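Local coordinates for amino acid ABC transporter, binding protein (Thermus thermophilus, PDB 3VV5), which binds the lysine analogue (S)-2-aminoethyl-L-cysteine as the solute-binding component of an ABC transporter that takes it up, at residues 166-174 with 182-192. Sequence-based numbering, arbitrary orientation.
Sequences RTYQRDPDA and RIDTWITDRFV
The carboxylate of Asp171 meets two side chains of strand 185-189. Trp186 NE1 donates to Asp171 OD1 over 2.8 Å, nearly straight at 164°. The acceptor lies almost in the indole plane, yet the indole reaches OD1 from above the carboxylate plane, the two flat groups being turned 40° apart. Thr188 OG1 gives its proton to Asp171 OD2 on the syn side, at 2.7 Å; with chi1 -169° the hydroxyl stands anti to the backbone N, and this same rotation sets CG2 over a face of the Trp186 ring. A water bridges Asp171 OD1 to Ile187 O, donating to both. Ala174 CB packs 3.4 Å from Trp186 CD1. Buried Ile183 continues the close fit: its CD1 rests against Ala174 O, and its CG2 comes to the edge of the Tyr168 ring, 3.4 Å from Tyr168 OH, a hydroxyl that bonds to Asp177.

Towards solvent the fit loosens. Arg166, partly exposed, makes a weak, bent bond from NH1 to the carbonyl O of exposed Arg182 (2.9 Å), while its NE pairs with Glu164.

Helix 171-180 is the connection of a right-handed beta-alpha-beta crossover from strand 164-168 to strand 185-189, which both lie parallel to strand 143-147. The side chain of Asp171 lies about 6 Å from the bound L-thialysine. Three donors, water included, grip its buried carboxylate; they fix its rotation and would be expected to stabilise its negative charge.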
ATOM      1  N   ARG A 166      -7.231  -9.620  15.650  1.00 24.07           N
ATOM      2  CA  ARG A 166      -5.813  -9.915  15.817  1.00 24.05           C
ATOM      3  C   ARG A 166      -5.004  -9.006  14.902  1.00 23.39           C
ATOM      4  O   ARG A 166      -5.303  -8.910  13.710  1.00 22.35           O
ATOM      5  CB  ARG A 166      -5.518 -11.359  15.431  1.00 24.70           C
ATOM      6  CG  ARG A 166      -6.207 -12.421  16.278  1.00 28.75           C
ATOM      7  CD  ARG A 166      -5.215 -13.106  17.221  1.00 33.68           C
ATOM      8  NE  ARG A 166      -5.907 -14.063  18.085  1.00 38.20           N
ATOM      9  CZ  ARG A 166      -6.101 -15.352  17.794  1.00 37.66           C
ATOM     10  NH1 ARG A 166      -5.641 -15.871  16.662  1.00 36.47           N
ATOM     11  NH2 ARG A 166      -6.754 -16.124  18.650  1.00 36.71           N
ATOM     12  N   THR A 167      -3.979  -8.366  15.448  1.00 22.63           N
ATOM     13  CA  THR A 167      -3.179  -7.414  14.680  1.00 22.92           C
ATOM     14  C   THR A 167      -1.796  -7.988  14.351  1.00 22.39           C
ATOM     15  O   THR A 167      -1.204  -8.716  15.156  1.00 23.12           O
ATOM     16  CB  THR A 167      -3.058  -6.051  15.396  1.00 23.03           C
ATOM     17  OG1 THR A 167      -2.523  -6.251  16.710  1.00 25.77           O
ATOM     18  CG2 THR A 167      -4.427  -5.371  15.517  1.00 23.48           C
ATOM     19  N   TYR A 168      -1.289  -7.677  13.162  1.00 21.15           N
ATOM     20  CA  TYR A 168      -0.022  -8.251  12.688  1.00 20.34           C
ATOM     21  C   TYR A 168       0.903  -7.136  12.239  1.00 20.02           C
ATOM     22  O   TYR A 168       0.441  -6.120  11.719  1.00 18.88           O
ATOM     23  CB  TYR A 168      -0.266  -9.258  11.540  1.00 20.29           C
ATOM     24  CG  TYR A 168      -1.078 -10.467  11.976  1.00 20.18           C
ATOM     25  CD1 TYR A 168      -2.469 -10.392  12.118  1.00 19.61           C
ATOM     26  CD2 TYR A 168      -0.454 -11.672  12.279  1.00 21.30           C
ATOM     27  CE1 TYR A 168      -3.206 -11.490  12.556  1.00 20.78           C
ATOM     28  CE2 TYR A 168      -1.185 -12.782  12.711  1.00 22.25           C
ATOM     29  CZ  TYR A 168      -2.556 -12.680  12.853  1.00 21.81           C
ATOM     30  OH  TYR A 168      -3.265 -13.777  13.283  1.00 22.61           O
ATOM     31  N   GLN A 169       2.206  -7.314  12.445  1.00 19.69           N
ATOM     32  CA  GLN A 169       3.172  -6.329  11.967  1.00 19.99           C
ATOM     33  C   GLN A 169       3.200  -6.308  10.445  1.00 19.19           C
ATOM     34  O   GLN A 169       3.279  -5.247   9.838  1.00 18.98           O
ATOM     35  CB  GLN A 169       4.573  -6.619  12.502  1.00 20.66           C
ATOM     36  CG  GLN A 169       5.591  -5.541  12.093  1.00 24.45           C
ATOM     37  CD  GLN A 169       6.784  -5.457  13.016  1.00 28.96           C
ATOM     38  OE1 GLN A 169       7.156  -6.437  13.665  1.00 30.22           O
ATOM     39  NE2 GLN A 169       7.403  -4.278  13.072  1.00 30.76           N
ATOM     40  N   ARG A 170       3.140  -7.489   9.844  1.00 18.49           N
ATOM     41  CA  ARG A 170       3.207  -7.617   8.405  1.00 18.67           C
ATOM     42  C   ARG A 170       1.996  -8.379   7.897  1.00 18.16           C
ATOM     43  O   ARG A 170       1.611  -9.427   8.436  1.00 16.82           O
ATOM     44  CB  ARG A 170       4.522  -8.285   7.953  1.00 18.36           C
ATOM     45  CG  ARG A 170       5.778  -7.433   8.244  1.00 20.84           C
ATOM     46  CD  ARG A 170       7.090  -8.189   7.975  1.00 23.73           C
ATOM     47  NE  ARG A 170       7.346  -9.206   8.993  1.00 26.05           N
ATOM     48  CZ  ARG A 170       7.922  -8.974  10.172  1.00 27.87           C
ATOM     49  NH1 ARG A 170       8.088  -9.974  11.032  1.00 29.06           N
ATOM     50  NH2 ARG A 170       8.320  -7.746  10.499  1.00 28.75           N
ATOM     51  N   ASP A 171       1.420  -7.844   6.827  1.00 17.90           N
ATOM     52  CA  ASP A 171       0.222  -8.419   6.240  1.00 17.86           C
ATOM     53  C   ASP A 171       0.360  -9.917   5.887  1.00 18.08           C
ATOM     54  O   ASP A 171      -0.592 -10.683   6.128  1.00 17.95           O
ATOM     55  CB  ASP A 171      -0.220  -7.573   5.043  1.00 18.37           C
ATOM     56  CG  ASP A 171      -1.649  -7.854   4.621  1.00 19.01           C
ATOM     57  OD1 ASP A 171      -2.551  -7.907   5.481  1.00 19.62           O
ATOM     58  OD2 ASP A 171      -1.863  -7.996   3.421  1.00 18.91           O
ATOM     59  N   PRO A 172       1.528 -10.355   5.344  1.00 18.26           N
ATOM     60  CA  PRO A 172       1.643 -11.788   5.024  1.00 18.82           C
ATOM     61  C   PRO A 172       1.533 -12.718   6.236  1.00 18.39           C
ATOM     62  O   PRO A 172       1.222 -13.905   6.085  1.00 18.86           O
ATOM     63  CB  PRO A 172       3.046 -11.895   4.411  1.00 18.99           C
ATOM     64  CG  PRO A 172       3.273 -10.532   3.810  1.00 19.86           C
ATOM     65  CD  PRO A 172       2.701  -9.609   4.845  1.00 18.55           C
ATOM     66  N   ASP A 173       1.800 -12.193   7.421  1.00 17.92           N
ATOM     67  CA  ASP A 173       1.702 -13.011   8.622  1.00 18.54           C
ATOM     68  C   ASP A 173       0.235 -13.273   8.959  1.00 18.55           C
ATOM     69  O   ASP A 173      -0.095 -14.333   9.507  1.00 18.95           O
ATOM     70  CB  ASP A 173       2.468 -12.368   9.790  1.00 19.07           C
ATOM     71  CG  ASP A 173       3.973 -12.366   9.563  1.00 20.85           C
ATOM     72  OD1 ASP A 173       4.460 -13.273   8.859  1.00 21.86           O
ATOM     73  OD2 ASP A 173       4.661 -11.464  10.088  1.00 23.19           O
ATOM     74  N   ALA A 174      -0.650 -12.343   8.584  1.00 18.15           N
ATOM     75  CA  ALA A 174      -2.104 -12.600   8.712  1.00 17.96           C
ATOM     76  C   ALA A 174      -2.567 -13.711   7.772  1.00 17.79           C
ATOM     77  O   ALA A 174      -3.359 -14.572   8.172  1.00 16.95           O
ATOM     78  CB  ALA A 174      -2.930 -11.323   8.518  1.00 17.88           C
ATOM     79  N   ARG A 182      -5.934 -20.178  12.489  1.00 24.57           N
ATOM     80  CA  ARG A 182      -5.874 -19.428  13.746  1.00 24.24           C
ATOM     81  C   ARG A 182      -6.683 -18.126  13.694  1.00 23.57           C
ATOM     82  O   ARG A 182      -6.970 -17.505  14.725  1.00 23.14           O
ATOM     83  CB  ARG A 182      -4.424 -19.210  14.185  1.00 25.79           C
ATOM     84  CG  ARG A 182      -3.533 -20.431  13.888  1.00 28.23           C
ATOM     85  CD  ARG A 182      -2.740 -20.912  15.095  1.00 35.41           C
ATOM     86  NE  ARG A 182      -1.618 -20.029  15.423  1.00 39.60           N
ATOM     87  CZ  ARG A 182      -0.363 -20.207  15.012  1.00 41.57           C
ATOM     88  NH1 ARG A 182      -0.034 -21.244  14.236  1.00 41.23           N
ATOM     89  NH2 ARG A 182       0.571 -19.339  15.384  1.00 41.26           N
ATOM     90  N   ILE A 183      -7.080 -17.728  12.488  1.00 21.85           N
ATOM     91  CA  ILE A 183      -8.089 -16.683  12.344  1.00 20.46           C
ATOM     92  C   ILE A 183      -9.105 -17.171  11.322  1.00 20.30           C
ATOM     93  O   ILE A 183      -8.806 -18.049  10.507  1.00 20.89           O
ATOM     94  CB  ILE A 183      -7.484 -15.332  11.901  1.00 19.99           C
ATOM     95  CG1 ILE A 183      -6.796 -15.469  10.534  1.00 18.00           C
ATOM     96  CG2 ILE A 183      -6.478 -14.792  12.945  1.00 17.66           C
ATOM     97  CD1 ILE A 183      -6.292 -14.148   9.983  1.00 14.93           C
ATOM     98  N   ASP A 184     -10.303 -16.605  11.369  1.00 19.89           N
ATOM     99  CA  ASP A 184     -11.373 -16.977  10.442  1.00 19.73           C
ATOM    100  C   ASP A 184     -11.311 -16.212   9.127  1.00 18.96           C
ATOM    101  O   ASP A 184     -11.771 -16.698   8.087  1.00 18.93           O
ATOM    102  CB  ASP A 184     -12.731 -16.693  11.078  1.00 20.39           C
ATOM    103  CG  ASP A 184     -13.060 -17.648  12.209  1.00 22.79           C
ATOM    104  OD1 ASP A 184     -13.227 -18.861  11.932  1.00 26.78           O
ATOM    105  OD2 ASP A 184     -13.169 -17.182  13.359  1.00 23.24           O
ATOM    106  N   THR A 185     -10.762 -15.006   9.187  1.00 18.48           N
ATOM    107  CA  THR A 185     -10.873 -14.045   8.089  1.00 17.15           C
ATOM    108  C   THR A 185      -9.677 -13.100   8.094  1.00 15.94           C
ATOM    109  O   THR A 185      -9.221 -12.689   9.143  1.00 15.18           O
ATOM    110  CB  THR A 185     -12.205 -13.267   8.200  1.00 18.25           C
ATOM    111  OG1 THR A 185     -13.288 -14.135   7.816  1.00 19.43           O
ATOM    112  CG2 THR A 185     -12.217 -12.018   7.275  1.00 17.55           C
ATOM    113  N   TRP A 186      -9.174 -12.776   6.899  1.00 15.26           N
ATOM    114  CA  TRP A 186      -8.102 -11.808   6.706  1.00 13.94           C
ATOM    115  C   TRP A 186      -8.681 -10.656   5.895  1.00 13.70           C
ATOM    116  O   TRP A 186      -9.322 -10.898   4.867  1.00 14.84           O
ATOM    117  CB  TRP A 186      -6.982 -12.525   5.927  1.00 14.01           C
ATOM    118  CG  TRP A 186      -5.829 -11.704   5.422  1.00 13.56           C
ATOM    119  CD1 TRP A 186      -5.208 -10.644   6.036  1.00 15.02           C
ATOM    120  CD2 TRP A 186      -5.120 -11.936   4.197  1.00 14.48           C
ATOM    121  NE1 TRP A 186      -4.135 -10.214   5.254  1.00 14.22           N
ATOM    122  CE2 TRP A 186      -4.074 -10.986   4.122  1.00 13.94           C
ATOM    123  CE3 TRP A 186      -5.272 -12.867   3.155  1.00 14.40           C
ATOM    124  CZ2 TRP A 186      -3.187 -10.933   3.033  1.00 15.55           C
ATOM    125  CZ3 TRP A 186      -4.399 -12.806   2.070  1.00 17.68           C
ATOM    126  CH2 TRP A 186      -3.364 -11.851   2.023  1.00 14.58           C
ATOM    127  N   ILE A 187      -8.536  -9.417   6.376  1.00 12.95           N
ATOM    128  CA  ILE A 187      -9.018  -8.277   5.615  1.00 11.83           C
ATOM    129  C   ILE A 187      -7.807  -7.591   5.035  1.00 11.73           C
ATOM    130  O   ILE A 187      -6.902  -7.184   5.770  1.00 12.28           O
ATOM    131  CB  ILE A 187      -9.881  -7.283   6.434  1.00 11.82           C
ATOM    132  CG1 ILE A 187     -11.178  -7.961   6.920  1.00 11.98           C
ATOM    133  CG2 ILE A 187     -10.253  -6.072   5.561  1.00 12.10           C
ATOM    134  CD1 ILE A 187     -12.114  -7.012   7.673  1.00 14.80           C
ATOM    135  N   THR A 188      -7.777  -7.480   3.706  1.00 11.90           N
ATOM    136  CA  THR A 188      -6.600  -6.949   3.040  1.00 12.19           C
ATOM    137  C   THR A 188      -6.999  -6.318   1.725  1.00 12.37           C
ATOM    138  O   THR A 188      -8.177  -6.248   1.398  1.00 13.07           O
ATOM    139  CB  THR A 188      -5.540  -8.085   2.813  1.00 12.61           C
ATOM    140  OG1 THR A 188      -4.286  -7.531   2.394  1.00 15.77           O
ATOM    141  CG2 THR A 188      -6.032  -9.087   1.788  1.00 12.28           C
ATOM    142  N   ASP A 189      -5.993  -5.911   0.954  1.00 12.68           N
ATOM    143  CA  ASP A 189      -6.188  -5.300  -0.355  1.00 12.04           C
ATOM    144  C   ASP A 189      -6.615  -6.322  -1.399  1.00 12.54           C
ATOM    145  O   ASP A 189      -6.062  -7.425  -1.451  1.00 11.54           O
ATOM    146  CB  ASP A 189      -4.882  -4.630  -0.770  1.00 11.86           C
ATOM    147  CG  ASP A 189      -4.957  -4.014  -2.131  1.00 13.75           C
ATOM    148  OD1 ASP A 189      -5.257  -2.788  -2.231  1.00 15.29           O
ATOM    149  OD2 ASP A 189      -4.699  -4.759  -3.098  1.00 15.41           O
ATOM    150  N   ARG A 190      -7.545  -5.926  -2.283  1.00 12.51           N
ATOM    151  CA  ARG A 190      -8.106  -6.849  -3.271  1.00 13.72           C
ATOM    152  C   ARG A 190      -7.071  -7.411  -4.249  1.00 13.22           C
ATOM    153  O   ARG A 190      -7.123  -8.584  -4.609  1.00 12.35           O
ATOM    154  CB  ARG A 190      -9.270  -6.186  -4.038  1.00 15.07           C
ATOM    155  CG  ARG A 190      -8.885  -4.903  -4.799  1.00 18.47           C
ATOM    156  CD  ARG A 190     -10.082  -4.264  -5.514  1.00 25.68           C
ATOM    157  NE  ARG A 190     -10.568  -5.126  -6.593  1.00 32.60           N
ATOM    158  CZ  ARG A 190     -11.789  -5.064  -7.124  1.00 35.90           C
ATOM    159  NH1 ARG A 190     -12.676  -4.173  -6.680  1.00 36.65           N
ATOM    160  NH2 ARG A 190     -12.124  -5.898  -8.099  1.00 36.51           N
ATOM    161  N   PHE A 191      -6.133  -6.569  -4.676  1.00 12.59           N
ATOM    162  CA  PHE A 191      -5.060  -7.030  -5.566  1.00 12.77           C
ATOM    163  C   PHE A 191      -4.045  -7.901  -4.836  1.00 12.44           C
ATOM    164  O   PHE A 191      -3.506  -8.839  -5.415  1.00 12.74           O
ATOM    165  CB  PHE A 191      -4.345  -5.840  -6.217  1.00 12.05           C
ATOM    166  CG  PHE A 191      -5.244  -4.997  -7.078  1.00 13.25           C
ATOM    167  CD1 PHE A 191      -5.649  -5.455  -8.338  1.00 18.01           C
ATOM    168  CD2 PHE A 191      -5.687  -3.753  -6.634  1.00 16.44           C
ATOM    169  CE1 PHE A 191      -6.490  -4.692  -9.144  1.00 17.70           C
ATOM    170  CE2 PHE A 191      -6.534  -2.974  -7.429  1.00 15.50           C
ATOM    171  CZ  PHE A 191      -6.937  -3.447  -8.685  1.00 17.82           C
ATOM    172  N   VAL A 192      -3.748  -7.583  -3.577  1.00 13.06           N
ATOM    173  CA  VAL A 192      -2.838  -8.462  -2.844  1.00 12.78           C
ATOM    174  C   VAL A 192      -3.464  -9.816  -2.544  1.00 13.14           C
ATOM    175  O   VAL A 192      -2.778 -10.831  -2.676  1.00 12.36           O
ATOM    176  CB  VAL A 192      -1.990  -7.811  -1.656  1.00 14.54           C
ATOM    177  CG1 VAL A 192      -2.156  -6.318  -1.509  1.00 13.81           C
ATOM    178  CG2 VAL A 192      -2.019  -8.635  -0.312  1.00 12.80           C
TER
HETATM  179  O   HOH W   1      -4.390  -6.544   6.650  1.00 16.01           O